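Local structure of vacuolar aminopeptidase 1 (Saccharomyces cerevisiae, 5JGF) at residues D[95-100]-D[125-130]; D[259-264]-D[432-437]; D[297-302]-D[436-441]. The protein removes N-terminal amino acids from peptides and proteins in the yeast vacuole as a two-zinc aminopeptidase, and is the major cargo of the cytoplasm-to-vacuole targeting pathway. All blocks are in the same frame, centred on the assembly; numbering follows the deposited sequence.

Contact 1. Residues D[95-100]-D[125-130]; sequences LTVKLK and ELWLDR
Val97 holds CG1 anti to its backbone N (chi1 173°), which turns the other methyl, CG2, away from the carbonyl carbon and onto Trp127; there, chi1 of -84° sets CG of the indole opposite its own carbonyl carbon and sends the ring across to the strand. Val97 CG2 lies over one face of the six-membered ring of Trp127, 3.8 Å from its centroid and 25° off the normal, a CH-pi contact displaced toward the rim. The ring atom nearest to Val97 CG2 is Trp127 CZ3, 3.5 Å away. The two side chains run in opposite directions and overlap side by side. The indole also runs up against the strand backbone: Trp127 CH2 is 3.9 Å from Thr96 CA, and Leu95 O lies near the ring plane, 4.2 Å from CZ2. On the far segment Arg130 NE donates a bent bond to Leu126 O at 2.9 Å, tying the turn that carries the tryptophan. Ile440 also packs on the indole, while Asp129 and Arg130 bond to a second subunit, so this turn borders a subunit interface. Replacing Trp127 by an alanine would probably open a gap over strand 96-99 and strip Val97 CG2 of its aromatic cover. With no hydrogen bond across the two segments, the join rests on dispersion and on the fit of a methyl to a ring, holding an interface loop against the six-stranded antiparallel sheet.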
ATOM      1  N   LEU D  95      14.432 -36.651  -3.527  1.00 11.36           N
ATOM      2  CA  LEU D  95      14.965 -35.304  -3.363  1.00 11.47           C
ATOM      3  C   LEU D  95      16.331 -35.408  -2.703  1.00 11.13           C
ATOM      4  O   LEU D  95      16.516 -36.170  -1.751  1.00 12.23           O
ATOM      5  CB  LEU D  95      14.033 -34.451  -2.498  1.00 11.93           C
ATOM      6  CG  LEU D  95      13.129 -33.483  -3.267  1.00 11.78           C
ATOM      7  CD1 LEU D  95      12.222 -34.266  -4.211  1.00 11.78           C
ATOM      8  CD2 LEU D  95      12.299 -32.663  -2.283  1.00 11.33           C
ATOM      9  N   THR D  96      17.291 -34.648  -3.214  1.00 10.01           N
ATOM     10  CA  THR D  96      18.627 -34.682  -2.656  1.00 10.76           C
ATOM     11  C   THR D  96      19.385 -33.408  -3.003  1.00 12.08           C
ATOM     12  O   THR D  96      18.803 -32.436  -3.491  1.00 11.23           O
ATOM     13  CB  THR D  96      19.402 -35.931  -3.172  1.00 10.71           C
ATOM     14  OG1 THR D  96      20.628 -36.070  -2.452  1.00 11.90           O
ATOM     15  CG2 THR D  96      19.710 -35.806  -4.661  1.00 11.26           C
ATOM     16  N   VAL D  97      20.683 -33.414  -2.728  1.00 11.76           N
ATOM     17  CA  VAL D  97      21.549 -32.276  -3.019  1.00 11.68           C
ATOM     18  C   VAL D  97      22.709 -32.836  -3.835  1.00 13.23           C
ATOM     19  O   VAL D  97      23.325 -33.826  -3.446  1.00 13.03           O
ATOM     20  CB  VAL D  97      22.068 -31.624  -1.714  1.00 11.07           C
ATOM     21  CG1 VAL D  97      23.092 -30.552  -2.032  1.00 12.74           C
ATOM     22  CG2 VAL D  97      20.903 -31.020  -0.945  1.00 13.08           C
ATOM     23  N   LYS D  98      22.992 -32.205  -4.969  1.00 12.44           N
ATOM     24  CA  LYS D  98      24.050 -32.665  -5.867  1.00 13.18           C
ATOM     25  C   LYS D  98      25.281 -31.774  -5.854  1.00 13.72           C
ATOM     26  O   LYS D  98      25.161 -30.552  -5.883  1.00 14.02           O
ATOM     27  CB  LYS D  98      23.521 -32.705  -7.306  1.00 14.30           C
ATOM     28  CG  LYS D  98      22.389 -33.681  -7.567  1.00 18.65           C
ATOM     29  CD  LYS D  98      22.920 -35.099  -7.611  1.00 20.38           C
ATOM     30  CE  LYS D  98      21.881 -36.077  -8.136  1.00 22.36           C
ATOM     31  NZ  LYS D  98      22.485 -37.433  -8.277  1.00 17.55           N
ATOM     32  N   LEU D  99      26.468 -32.373  -5.815  1.00 11.63           N
ATOM     33  CA  LEU D  99      27.672 -31.557  -5.881  1.00 14.03           C
ATOM     34  C   LEU D  99      27.666 -30.967  -7.286  1.00 14.04           C
ATOM     35  O   LEU D  99      27.260 -31.632  -8.237  1.00 13.35           O
ATOM     36  CB  LEU D  99      28.936 -32.402  -5.696  1.00 17.13           C
ATOM     37  CG  LEU D  99      29.545 -32.412  -4.296  1.00 19.32           C
ATOM     38  CD1 LEU D  99      28.614 -33.143  -3.341  1.00 21.46           C
ATOM     39  CD2 LEU D  99      30.906 -33.086  -4.338  1.00 21.32           C
ATOM     40  N   LYS D 100      28.100 -29.720  -7.420  1.00 14.77           N
ATOM     41  CA  LYS D 100      28.140 -29.086  -8.730  1.00 14.68           C
ATOM     42  C   LYS D 100      29.307 -29.655  -9.542  1.00 14.10           C
ATOM     43  O   LYS D 100      30.206 -30.277  -8.981  1.00 14.96           O
ATOM     44  CB  LYS D 100      28.290 -27.570  -8.569  1.00 14.81           C
ATOM     45  CG  LYS D 100      26.978 -26.874  -8.215  1.00 15.67           C
ATOM     46  CD  LYS D 100      27.195 -25.432  -7.795  1.00 16.38           C
ATOM     47  CE  LYS D 100      25.863 -24.709  -7.606  1.00 14.45           C
ATOM     48  NZ  LYS D 100      25.984 -23.665  -6.542  1.00 13.26           N
ATOM     49  N   GLU D 125      14.671 -25.046   4.864  1.00 13.72           N
ATOM     50  CA  GLU D 125      14.886 -25.133   6.296  1.00 15.98           C
ATOM     51  C   GLU D 125      14.936 -26.543   6.873  1.00 14.91           C
ATOM     52  O   GLU D 125      15.571 -26.765   7.901  1.00 15.37           O
ATOM     53  CB  GLU D 125      13.851 -24.273   7.022  1.00 20.66           C
ATOM     54  CG  GLU D 125      14.292 -22.811   7.089  1.00 27.30           C
ATOM     55  CD  GLU D 125      13.152 -21.845   7.308  1.00 31.95           C
ATOM     56  OE1 GLU D 125      12.390 -21.597   6.347  1.00 33.60           O
ATOM     57  OE2 GLU D 125      13.021 -21.333   8.442  1.00 33.92           O
ATOM     58  N   LEU D 126      14.299 -27.504   6.212  1.00 13.41           N
ATOM     59  CA  LEU D 126      14.328 -28.874   6.715  1.00 12.67           C
ATOM     60  C   LEU D 126      15.711 -29.494   6.514  1.00 13.67           C
ATOM     61  O   LEU D 126      16.068 -30.460   7.190  1.00 13.21           O
ATOM     62  CB  LEU D 126      13.257 -29.724   6.025  1.00 13.77           C
ATOM     63  CG  LEU D 126      11.807 -29.288   6.291  1.00 15.72           C
ATOM     64  CD1 LEU D 126      10.852 -30.146   5.479  1.00 16.02           C
ATOM     65  CD2 LEU D 126      11.489 -29.408   7.775  1.00 17.49           C
ATOM     66  N   TRP D 127      16.493 -28.929   5.597  1.00 12.03           N
ATOM     67  CA  TRP D 127      17.834 -29.436   5.327  1.00 11.92           C
ATOM     68  C   TRP D 127      18.905 -28.783   6.190  1.00 13.73           C
ATOM     69  O   TRP D 127      20.077 -29.167   6.147  1.00 13.22           O
ATOM     70  CB  TRP D 127      18.184 -29.265   3.844  1.00 11.68           C
ATOM     71  CG  TRP D 127      17.650 -30.384   2.994  1.00 11.41           C
ATOM     72  CD1 TRP D 127      16.348 -30.604   2.638  1.00 11.74           C
ATOM     73  CD2 TRP D 127      18.406 -31.472   2.443  1.00 10.60           C
ATOM     74  NE1 TRP D 127      16.248 -31.765   1.903  1.00 12.93           N
ATOM     75  CE2 TRP D 127      17.495 -32.316   1.769  1.00 11.16           C
ATOM     76  CE3 TRP D 127      19.767 -31.816   2.457  1.00 10.60           C
ATOM     77  CZ2 TRP D 127      17.900 -33.486   1.111  1.00 11.96           C
ATOM     78  CZ3 TRP D 127      20.168 -32.981   1.803  1.00 10.64           C
ATOM     79  CH2 TRP D 127      19.237 -33.800   1.141  1.00  9.26           C
ATOM     80  N   LEU D 128      18.503 -27.798   6.984  1.00 11.17           N
ATOM     81  CA  LEU D 128      19.449 -27.121   7.860  1.00 11.24           C
ATOM     82  C   LEU D 128      19.732 -27.967   9.093  1.00  9.52           C
ATOM     83  O   LEU D 128      18.851 -28.658   9.603  1.00 10.25           O
ATOM     84  CB  LEU D 128      18.890 -25.779   8.334  1.00 11.44           C
ATOM     85  CG  LEU D 128      18.608 -24.698   7.292  1.00 12.00           C
ATOM     86  CD1 LEU D 128      17.979 -23.498   7.987  1.00 14.15           C
ATOM     87  CD2 LEU D 128      19.894 -24.302   6.593  1.00 13.26           C
ATOM     88  N   ASP D 129      20.970 -27.907   9.565  1.00 10.46           N
ATOM     89  CA  ASP D 129      21.360 -28.616  10.772  1.00  9.40           C
ATOM     90  C   ASP D 129      21.053 -30.106  10.755  1.00  9.95           C
ATOM     91  O   ASP D 129      20.584 -30.671  11.745  1.00 11.48           O
ATOM     92  CB  ASP D 129      20.699 -27.939  11.975  1.00  9.92           C
ATOM     93  CG  ASP D 129      21.031 -26.457  12.052  1.00 12.44           C
ATOM     94  OD1 ASP D 129      22.001 -26.043  11.387  1.00 10.81           O
ATOM     95  OD2 ASP D 129      20.336 -25.707  12.771  1.00 12.71           O
ATOM     96  N   ARG D 130      21.328 -30.730   9.616  1.00 12.20           N
ATOM     97  CA  ARG D 130      21.137 -32.163   9.429  1.00 10.99           C
ATOM     98  C   ARG D 130      22.528 -32.721   9.106  1.00 12.71           C
ATOM     99  O   ARG D 130      23.298 -32.082   8.383  1.00 12.57           O
ATOM    100  CB  ARG D 130      20.188 -32.421   8.254  1.00 10.10           C
ATOM    101  CG  ARG D 130      18.778 -31.852   8.441  1.00 10.41           C
ATOM    102  CD  ARG D 130      17.915 -32.729   9.343  1.00 13.50           C
ATOM    103  NE  ARG D 130      16.563 -32.188   9.478  1.00 11.57           N
ATOM    104  CZ  ARG D 130      15.541 -32.843  10.018  1.00 12.57           C
ATOM    105  NH1 ARG D 130      15.703 -34.077  10.484  1.00 12.16           N
ATOM    106  NH2 ARG D 130      14.348 -32.267  10.084  1.00 12.08           N
TER

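Contact 2. Residues D[259-264]-D[432-437]; sequences PRLDDR and IAQLSM. With ZN (zinc ion), chain K; ZN (zinc ion), chain L.
Asp262 OD2 binds one zinc ion (chain L) at 2.0 Å and also has the thioether arm of Met437 beside it, with Met437 CG 3.4 Å away. The other oxygen of the same carboxylate, Asp262 OD1, takes the second zinc ion (chain K), again at 2.0 Å. One carboxylate thus bridges two metals that stand 3.4 Å apart from zinc to zinc. Water 2 bridges them a second time, 2.0 Å from the chain K ion and 2.1 Å from the chain L ion, and water 1 adds a longer bond to the chain K ion. His91 and Asp344 complete the site at the chain K ion, Glu299 and His438 at the chain L ion. With CG anti to the backbone N (chi1 178°), the carboxylate of Asp262, at the start of its helix, is carried into the metal centre. The peptide bond between Asp262 and Asp263 is cis, a feature known beside the bridging aspartate in related two-zinc exopeptidases. Asp263 turns its carboxylate to the backbone N of His91, a second-shell bond that is likely to steady a first-shell ligand. Met437, extended as far as its sulfur, lays SD beside Asp262 OD2 too, giving the carboxylate a soft wall. Farther from the metals, the side chain of Gln434 runs slantwise over Leu261, its CD 3.9 Å from Leu261 CB. All four touching residues are buried. In the fold, the start of helix 261-278 meets the end of strand 426-434 here; strand 339-347 flanks Gln434 and Met437, Leu261 leans on Phe15 of helix 7-21 and Ala442 of strand 442-445, and His169 of a second subunit packs on Met437.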
ATOM      1  N   PRO D 259      14.501 -41.265   6.015  1.00 12.69           N
ATOM      2  CA  PRO D 259      14.652 -40.336   4.899  1.00 12.35           C
ATOM      3  C   PRO D 259      14.379 -41.015   3.566  1.00 15.07           C
ATOM      4  O   PRO D 259      14.383 -42.246   3.465  1.00 11.69           O
ATOM      5  CB  PRO D 259      16.107 -39.910   5.011  1.00 14.93           C
ATOM      6  CG  PRO D 259      16.770 -41.207   5.431  1.00 13.60           C
ATOM      7  CD  PRO D 259      15.820 -41.711   6.511  1.00 12.83           C
ATOM      8  N   ARG D 260      14.114 -40.192   2.557  1.00 11.85           N
ATOM      9  CA  ARG D 260      13.908 -40.655   1.193  1.00 14.04           C
ATOM     10  C   ARG D 260      12.821 -41.715   0.970  1.00 14.17           C
ATOM     11  O   ARG D 260      12.988 -42.610   0.144  1.00 13.76           O
ATOM     12  CB  ARG D 260      15.266 -41.140   0.658  1.00 13.45           C
ATOM     13  CG  ARG D 260      16.405 -40.128   0.928  1.00 13.07           C
ATOM     14  CD  ARG D 260      17.793 -40.621   0.504  1.00 12.90           C
ATOM     15  NE  ARG D 260      18.310 -41.719   1.325  1.00 12.69           N
ATOM     16  CZ  ARG D 260      18.974 -41.573   2.471  1.00 14.64           C
ATOM     17  NH1 ARG D 260      19.400 -42.647   3.129  1.00 12.67           N
ATOM     18  NH2 ARG D 260      19.226 -40.365   2.961  1.00 11.96           N
ATOM     19  N   LEU D 261      11.704 -41.602   1.690  1.00 14.94           N
ATOM     20  CA  LEU D 261      10.595 -42.548   1.535  1.00 13.77           C
ATOM     21  C   LEU D 261       9.954 -42.437   0.143  1.00 15.50           C
ATOM     22  O   LEU D 261       9.540 -43.428  -0.442  1.00 13.96           O
ATOM     23  CB  LEU D 261       9.534 -42.315   2.620  1.00 14.23           C
ATOM     24  CG  LEU D 261       9.909 -42.573   4.081  1.00 13.86           C
ATOM     25  CD1 LEU D 261       8.664 -42.439   4.950  1.00 13.91           C
ATOM     26  CD2 LEU D 261      10.497 -43.978   4.227  1.00 13.62           C
ATOM     27  N   ASP D 262       9.868 -41.221  -0.373  1.00 16.60           N
ATOM     28  CA  ASP D 262       9.304 -40.968  -1.692  1.00 18.55           C
ATOM     29  C   ASP D 262      10.436 -41.114  -2.718  1.00 19.14           C
ATOM     30  O   ASP D 262      11.341 -40.283  -2.730  1.00 17.53           O
ATOM     31  CB  ASP D 262       8.771 -39.526  -1.713  1.00 16.62           C
ATOM     32  CG  ASP D 262       8.185 -39.111  -3.054  1.00 17.79           C
ATOM     33  OD1 ASP D 262       8.093 -39.943  -3.973  1.00 14.48           O
ATOM     34  OD2 ASP D 262       7.782 -37.933  -3.187  1.00 13.78           O
ATOM     35  N   ASP D 263      10.444 -42.159  -3.552  1.00 16.96           N
ATOM     36  CA  ASP D 263       9.430 -43.221  -3.615  1.00 15.96           C
ATOM     37  C   ASP D 263      10.090 -44.602  -3.403  1.00 19.22           C
ATOM     38  O   ASP D 263       9.649 -45.611  -3.951  1.00 13.18           O
ATOM     39  CB  ASP D 263       8.734 -43.136  -4.996  1.00 17.17           C
ATOM     40  CG  ASP D 263       7.592 -44.135  -5.172  1.00 18.60           C
ATOM     41  OD1 ASP D 263       6.895 -44.446  -4.186  1.00 15.09           O
ATOM     42  OD2 ASP D 263       7.367 -44.603  -6.314  1.00 16.16           O
ATOM     43  N   ARG D 264      11.151 -44.648  -2.605  1.00 14.20           N
ATOM     44  CA  ARG D 264      11.845 -45.911  -2.362  1.00 14.92           C
ATOM     45  C   ARG D 264      10.997 -46.820  -1.481  1.00 14.17           C
ATOM     46  O   ARG D 264      11.226 -48.032  -1.404  1.00 14.17           O
ATOM     47  CB  ARG D 264      13.220 -45.627  -1.745  1.00 12.18           C
ATOM     48  CG  ARG D 264      14.155 -44.994  -2.775  1.00 12.39           C
ATOM     49  CD  ARG D 264      15.389 -44.307  -2.211  1.00 12.89           C
ATOM     50  NE  ARG D 264      16.069 -43.620  -3.306  1.00 13.43           N
ATOM     51  CZ  ARG D 264      17.203 -42.936  -3.193  1.00 13.26           C
ATOM     52  NH1 ARG D 264      17.807 -42.842  -2.018  1.00 13.48           N
ATOM     53  NH2 ARG D 264      17.727 -42.332  -4.255  1.00 11.74           N
ATOM     54  N   ILE D 432       1.807 -46.327  -1.023  1.00 11.33           N
ATOM     55  CA  ILE D 432       1.813 -46.392   0.426  1.00 13.00           C
ATOM     56  C   ILE D 432       1.859 -44.933   0.864  1.00 13.66           C
ATOM     57  O   ILE D 432       2.728 -44.180   0.426  1.00 13.75           O
ATOM     58  CB  ILE D 432       3.066 -47.140   0.933  1.00 13.44           C
ATOM     59  CG1 ILE D 432       3.064 -48.572   0.380  1.00 14.05           C
ATOM     60  CG2 ILE D 432       3.093 -47.147   2.460  1.00 12.50           C
ATOM     61  CD1 ILE D 432       4.335 -49.362   0.673  1.00 15.25           C
ATOM     62  N   ALA D 433       0.910 -44.533   1.704  1.00 13.40           N
ATOM     63  CA  ALA D 433       0.841 -43.156   2.170  1.00 13.24           C
ATOM     64  C   ALA D 433       1.900 -42.847   3.217  1.00 12.36           C
ATOM     65  O   ALA D 433       2.300 -43.716   3.989  1.00 13.31           O
ATOM     66  CB  ALA D 433      -0.549 -42.865   2.730  1.00 12.08           C
ATOM     67  N   GLN D 434       2.352 -41.598   3.236  1.00 12.18           N
ATOM     68  CA  GLN D 434       3.351 -41.170   4.202  1.00 12.68           C
ATOM     69  C   GLN D 434       3.096 -39.736   4.640  1.00 12.69           C
ATOM     70  O   GLN D 434       2.372 -38.985   3.985  1.00 12.46           O
ATOM     71  CB  GLN D 434       4.760 -41.248   3.603  1.00 12.75           C
ATOM     72  CG  GLN D 434       4.966 -40.340   2.396  1.00 12.60           C
ATOM     73  CD  GLN D 434       6.430 -40.081   2.108  1.00 16.10           C
ATOM     74  OE1 GLN D 434       7.080 -39.274   2.786  1.00 16.52           O
ATOM     75  NE2 GLN D 434       6.964 -40.768   1.110  1.00 12.11           N
ATOM     76  N   LEU D 435       3.697 -39.370   5.763  1.00 12.39           N
ATOM     77  CA  LEU D 435       3.593 -38.016   6.286  1.00 12.39           C
ATOM     78  C   LEU D 435       4.837 -37.284   5.814  1.00 11.99           C
ATOM     79  O   LEU D 435       5.842 -37.913   5.482  1.00 11.70           O
ATOM     80  CB  LEU D 435       3.602 -38.022   7.817  1.00 11.98           C
ATOM     81  CG  LEU D 435       2.338 -38.411   8.579  1.00 11.36           C
ATOM     82  CD1 LEU D 435       2.677 -38.588  10.056  1.00 12.52           C
ATOM     83  CD2 LEU D 435       1.279 -37.334   8.392  1.00 12.54           C
ATOM     84  N   SER D 436       4.755 -35.960   5.765  1.00 11.23           N
ATOM     85  CA  SER D 436       5.903 -35.132   5.420  1.00 12.45           C
ATOM     86  C   SER D 436       6.634 -35.481   4.130  1.00 12.22           C
ATOM     87  O   SER D 436       7.866 -35.524   4.109  1.00 11.11           O
ATOM     88  CB  SER D 436       6.902 -35.170   6.582  1.00 13.60           C
ATOM     89  OG  SER D 436       6.245 -34.970   7.827  1.00 15.62           O
ATOM     90  N   MET D 437       5.894 -35.718   3.057  1.00 11.18           N
ATOM     91  CA  MET D 437       6.529 -36.039   1.788  1.00 12.67           C
ATOM     92  C   MET D 437       7.491 -34.901   1.421  1.00 12.21           C
ATOM     93  O   MET D 437       7.189 -33.727   1.640  1.00 12.47           O
ATOM     94  CB  MET D 437       5.469 -36.207   0.698  1.00 12.62           C
ATOM     95  CG  MET D 437       5.960 -36.952  -0.524  1.00 14.26           C
ATOM     96  SD  MET D 437       4.677 -37.105  -1.760  1.00 19.71           S
ATOM     97  CE  MET D 437       3.505 -38.171  -0.914  1.00 15.02           C
TER
HETATM   98 ZN    ZN K 601       7.033 -39.780  -5.646  1.00 15.68          ZN
HETATM   99 ZN    ZN L 602       8.183 -36.743  -4.761  1.00 16.19          ZN
HETATM  100  O   HOH W   1       5.105 -39.003  -4.412  1.00 13.45           O
HETATM  101  O   HOH W   2       7.337 -37.871  -6.318  1.00 22.31           O

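Contact 3. Residues D[297-302]-D[436-441]; sequences NEEIGS and SMHSIR. With ZN (zinc ion), chain L.
Both carboxylate oxygens of Glu299 come close to His438 NE2, OE1 at 3.2 Å and OE2 at 3.3 Å, yet no hydrogen bond joins them, because all three atoms point at the same zinc ion. The metal takes His438 NE2 at 2.1 Å, Glu299 OE2 at 2.0 Å and Glu299 OE1 at a longer 2.5 Å, so Glu299 chelates unevenly. The two side chains arrive from opposite directions, with the carboxylate and imidazole planes 69° apart. A bend at chi2 (-69°) folds the glutamate back onto the metal. Asp262 and water 2 fill the remaining places. Glu298 stays outside this shell: its OE1 accepts a short 2.6 Å hydrogen bond from water 2, the water that bridges the two zinc ions. Such a Glu-Glu pair after a central strand, here 289-295, belongs to the two-zinc aminopeptidase architecture of the M18 family and its clan; Glu298 probably also binds substrate, as in relatives. Asp93 receives the backbone N-H groups of both glutamates, which ties down the backbone that carries them. His438 is the third residue of a type II turn from Ser436 to Ser439, closed by Ser439 N to Ser436 O. An ST turn follows, Arg441 N donating to Ser439 OG. Pro168 of a second subunit packs on His438, and Asp129 of that subunit hydrogen-bonds to Ser439 OG.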
ATOM      1  N   ASN D 297      14.607 -39.762 -12.093  1.00 11.58           N
ATOM      2  CA  ASN D 297      14.074 -38.451 -12.442  1.00 11.35           C
ATOM      3  C   ASN D 297      12.580 -38.132 -12.383  1.00 11.22           C
ATOM      4  O   ASN D 297      12.127 -37.231 -13.085  1.00 10.38           O
ATOM      5  CB  ASN D 297      14.599 -38.070 -13.831  1.00 10.69           C
ATOM      6  CG  ASN D 297      16.115 -38.126 -13.913  1.00 10.36           C
ATOM      7  OD1 ASN D 297      16.818 -37.765 -12.966  1.00 15.36           O
ATOM      8  ND2 ASN D 297      16.628 -38.560 -15.052  1.00  9.97           N
ATOM      9  N   GLU D 298      11.808 -38.832 -11.563  1.00 10.53           N
ATOM     10  CA  GLU D 298      10.388 -38.498 -11.466  1.00 11.43           C
ATOM     11  C   GLU D 298      10.275 -37.130 -10.780  1.00 13.37           C
ATOM     12  O   GLU D 298       9.402 -36.320 -11.106  1.00 11.82           O
ATOM     13  CB  GLU D 298       9.639 -39.550 -10.639  1.00 12.22           C
ATOM     14  CG  GLU D 298       8.121 -39.320 -10.499  1.00 14.43           C
ATOM     15  CD  GLU D 298       7.763 -38.210  -9.515  1.00 17.43           C
ATOM     16  OE1 GLU D 298       8.549 -37.964  -8.581  1.00 15.97           O
ATOM     17  OE2 GLU D 298       6.682 -37.597  -9.665  1.00 20.32           O
ATOM     18  N   GLU D 299      11.181 -36.871  -9.841  1.00 11.69           N
ATOM     19  CA  GLU D 299      11.161 -35.618  -9.096  1.00 13.85           C
ATOM     20  C   GLU D 299      11.504 -34.389  -9.932  1.00 14.89           C
ATOM     21  O   GLU D 299      11.332 -33.261  -9.470  1.00 13.82           O
ATOM     22  CB  GLU D 299      12.092 -35.716  -7.889  1.00 14.31           C
ATOM     23  CG  GLU D 299      11.695 -36.827  -6.905  1.00 13.02           C
ATOM     24  CD  GLU D 299      10.391 -36.550  -6.160  1.00 14.73           C
ATOM     25  OE1 GLU D 299       9.629 -35.638  -6.551  1.00 15.09           O
ATOM     26  OE2 GLU D 299      10.122 -37.260  -5.173  1.00 14.88           O
ATOM     27  N   ILE D 300      11.997 -34.595 -11.153  1.00 12.93           N
ATOM     28  CA  ILE D 300      12.299 -33.459 -12.012  1.00 14.67           C
ATOM     29  C   ILE D 300      11.505 -33.465 -13.318  1.00 14.35           C
ATOM     30  O   ILE D 300      11.899 -32.830 -14.292  1.00 14.60           O
ATOM     31  CB  ILE D 300      13.811 -33.334 -12.329  1.00 14.57           C
ATOM     32  CG1 ILE D 300      14.330 -34.610 -12.991  1.00 14.53           C
ATOM     33  CG2 ILE D 300      14.584 -33.017 -11.049  1.00 13.02           C
ATOM     34  CD1 ILE D 300      15.729 -34.459 -13.553  1.00 14.59           C
ATOM     35  N   GLY D 301      10.388 -34.190 -13.342  1.00 12.95           N
ATOM     36  CA  GLY D 301       9.555 -34.185 -14.534  1.00 14.12           C
ATOM     37  C   GLY D 301       9.493 -35.423 -15.405  1.00 13.67           C
ATOM     38  O   GLY D 301       8.640 -35.504 -16.294  1.00 13.40           O
ATOM     39  N   SER D 302      10.397 -36.370 -15.172  1.00 14.56           N
ATOM     40  CA  SER D 302      10.425 -37.623 -15.924  1.00 14.21           C
ATOM     41  C   SER D 302      10.820 -37.529 -17.399  1.00 15.36           C
ATOM     42  O   SER D 302      10.845 -38.550 -18.092  1.00 13.12           O
ATOM     43  CB  SER D 302       9.064 -38.321 -15.821  1.00 13.82           C
ATOM     44  OG  SER D 302       8.782 -38.700 -14.486  1.00 12.31           O
ATOM     45  N   SER D 436       4.755 -35.960   5.765  1.00 11.23           N
ATOM     46  CA  SER D 436       5.903 -35.132   5.420  1.00 12.45           C
ATOM     47  C   SER D 436       6.634 -35.481   4.130  1.00 12.22           C
ATOM     48  O   SER D 436       7.866 -35.524   4.109  1.00 11.11           O
ATOM     49  CB  SER D 436       6.902 -35.170   6.582  1.00 13.60           C
ATOM     50  OG  SER D 436       6.245 -34.970   7.827  1.00 15.62           O
ATOM     51  N   MET D 437       5.894 -35.718   3.057  1.00 11.18           N
ATOM     52  CA  MET D 437       6.529 -36.039   1.788  1.00 12.67           C
ATOM     53  C   MET D 437       7.491 -34.901   1.421  1.00 12.21           C
ATOM     54  O   MET D 437       7.189 -33.727   1.640  1.00 12.47           O
ATOM     55  CB  MET D 437       5.469 -36.207   0.698  1.00 12.62           C
ATOM     56  CG  MET D 437       5.960 -36.952  -0.524  1.00 14.26           C
ATOM     57  SD  MET D 437       4.677 -37.105  -1.760  1.00 19.71           S
ATOM     58  CE  MET D 437       3.505 -38.171  -0.914  1.00 15.02           C
ATOM     59  N   HIS D 438       8.651 -35.270   0.885  1.00 10.45           N
ATOM     60  CA  HIS D 438       9.698 -34.334   0.470  1.00 10.68           C
ATOM     61  C   HIS D 438      10.505 -33.688   1.588  1.00 11.23           C
ATOM     62  O   HIS D 438      11.343 -32.819   1.339  1.00 11.66           O
ATOM     63  CB  HIS D 438       9.138 -33.254  -0.460  1.00 10.70           C
ATOM     64  CG  HIS D 438       8.824 -33.760  -1.833  1.00 11.51           C
ATOM     65  ND1 HIS D 438       8.517 -32.925  -2.885  1.00 10.78           N
ATOM     66  CD2 HIS D 438       8.770 -35.021  -2.325  1.00 12.43           C
ATOM     67  CE1 HIS D 438       8.287 -33.649  -3.967  1.00 13.43           C
ATOM     68  NE2 HIS D 438       8.435 -34.923  -3.653  1.00 11.65           N
ATOM     69  N   SER D 439      10.256 -34.100   2.823  1.00  9.58           N
ATOM     70  CA  SER D 439      11.052 -33.591   3.930  1.00 11.19           C
ATOM     71  C   SER D 439      12.365 -34.368   3.828  1.00 11.84           C
ATOM     72  O   SER D 439      12.475 -35.302   3.033  1.00  9.46           O
ATOM     73  CB  SER D 439      10.392 -33.918   5.273  1.00 11.84           C
ATOM     74  OG  SER D 439      11.307 -33.696   6.339  1.00 13.44           O
ATOM     75  N   ILE D 440      13.362 -33.994   4.618  1.00 11.81           N
ATOM     76  CA  ILE D 440      14.618 -34.730   4.590  1.00 10.09           C
ATOM     77  C   ILE D 440      14.425 -36.012   5.415  1.00 11.96           C
ATOM     78  O   ILE D 440      15.157 -36.990   5.251  1.00 11.64           O
ATOM     79  CB  ILE D 440      15.788 -33.886   5.147  1.00 11.25           C
ATOM     80  CG1 ILE D 440      17.116 -34.565   4.794  1.00 11.01           C
ATOM     81  CG2 ILE D 440      15.638 -33.689   6.652  1.00  9.50           C
ATOM     82  CD1 ILE D 440      18.346 -33.758   5.155  1.00 11.91           C
ATOM     83  N   ARG D 441      13.429 -36.011   6.298  1.00 11.21           N
ATOM     84  CA  ARG D 441      13.132 -37.199   7.108  1.00 11.34           C
ATOM     85  C   ARG D 441      11.619 -37.312   7.261  1.00 15.03           C
ATOM     86  O   ARG D 441      10.985 -36.519   7.966  1.00 13.72           O
ATOM     87  CB  ARG D 441      13.812 -37.112   8.480  1.00 11.90           C
ATOM     88  CG  ARG D 441      13.787 -38.422   9.285  1.00 11.20           C
ATOM     89  CD  ARG D 441      14.608 -38.269  10.561  1.00 12.21           C
ATOM     90  NE  ARG D 441      14.624 -39.456  11.421  1.00 15.20           N
ATOM     91  CZ  ARG D 441      15.343 -40.555  11.195  1.00 16.59           C
ATOM     92  NH1 ARG D 441      15.287 -41.568  12.050  1.00 15.79           N
ATOM     93  NH2 ARG D 441      16.112 -40.650  10.117  1.00 16.51           N
TER
HETATM   94 ZN    ZN L 602       8.183 -36.743  -4.761  1.00 16.19          ZN
HETATM   95  O   HOH W   2       7.337 -37.871  -6.318  1.00 22.31           O

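Contact 1 closes first along the chain; contact 2 then opens at 259-264, contact 3 opens at 297-302 inside it, and both finish on 432-441, sharing Ser436 and Met437. Contacts 2 and 3 have centres about 9 Å apart and meet at the chain L zinc ion, on loops and ends of the nine-stranded sheet and its helices. Contact 1 joins strand 96-99 of the six-stranded antiparallel sheet to a loop between two other strands of it, about 12 Å from contact 3 and 17 Å from contact 2, centre to centre. It touches contact 3 through Leu95 against Glu299. All three border the same second subunit, so metal centre and dodecamer interface are close neighbours.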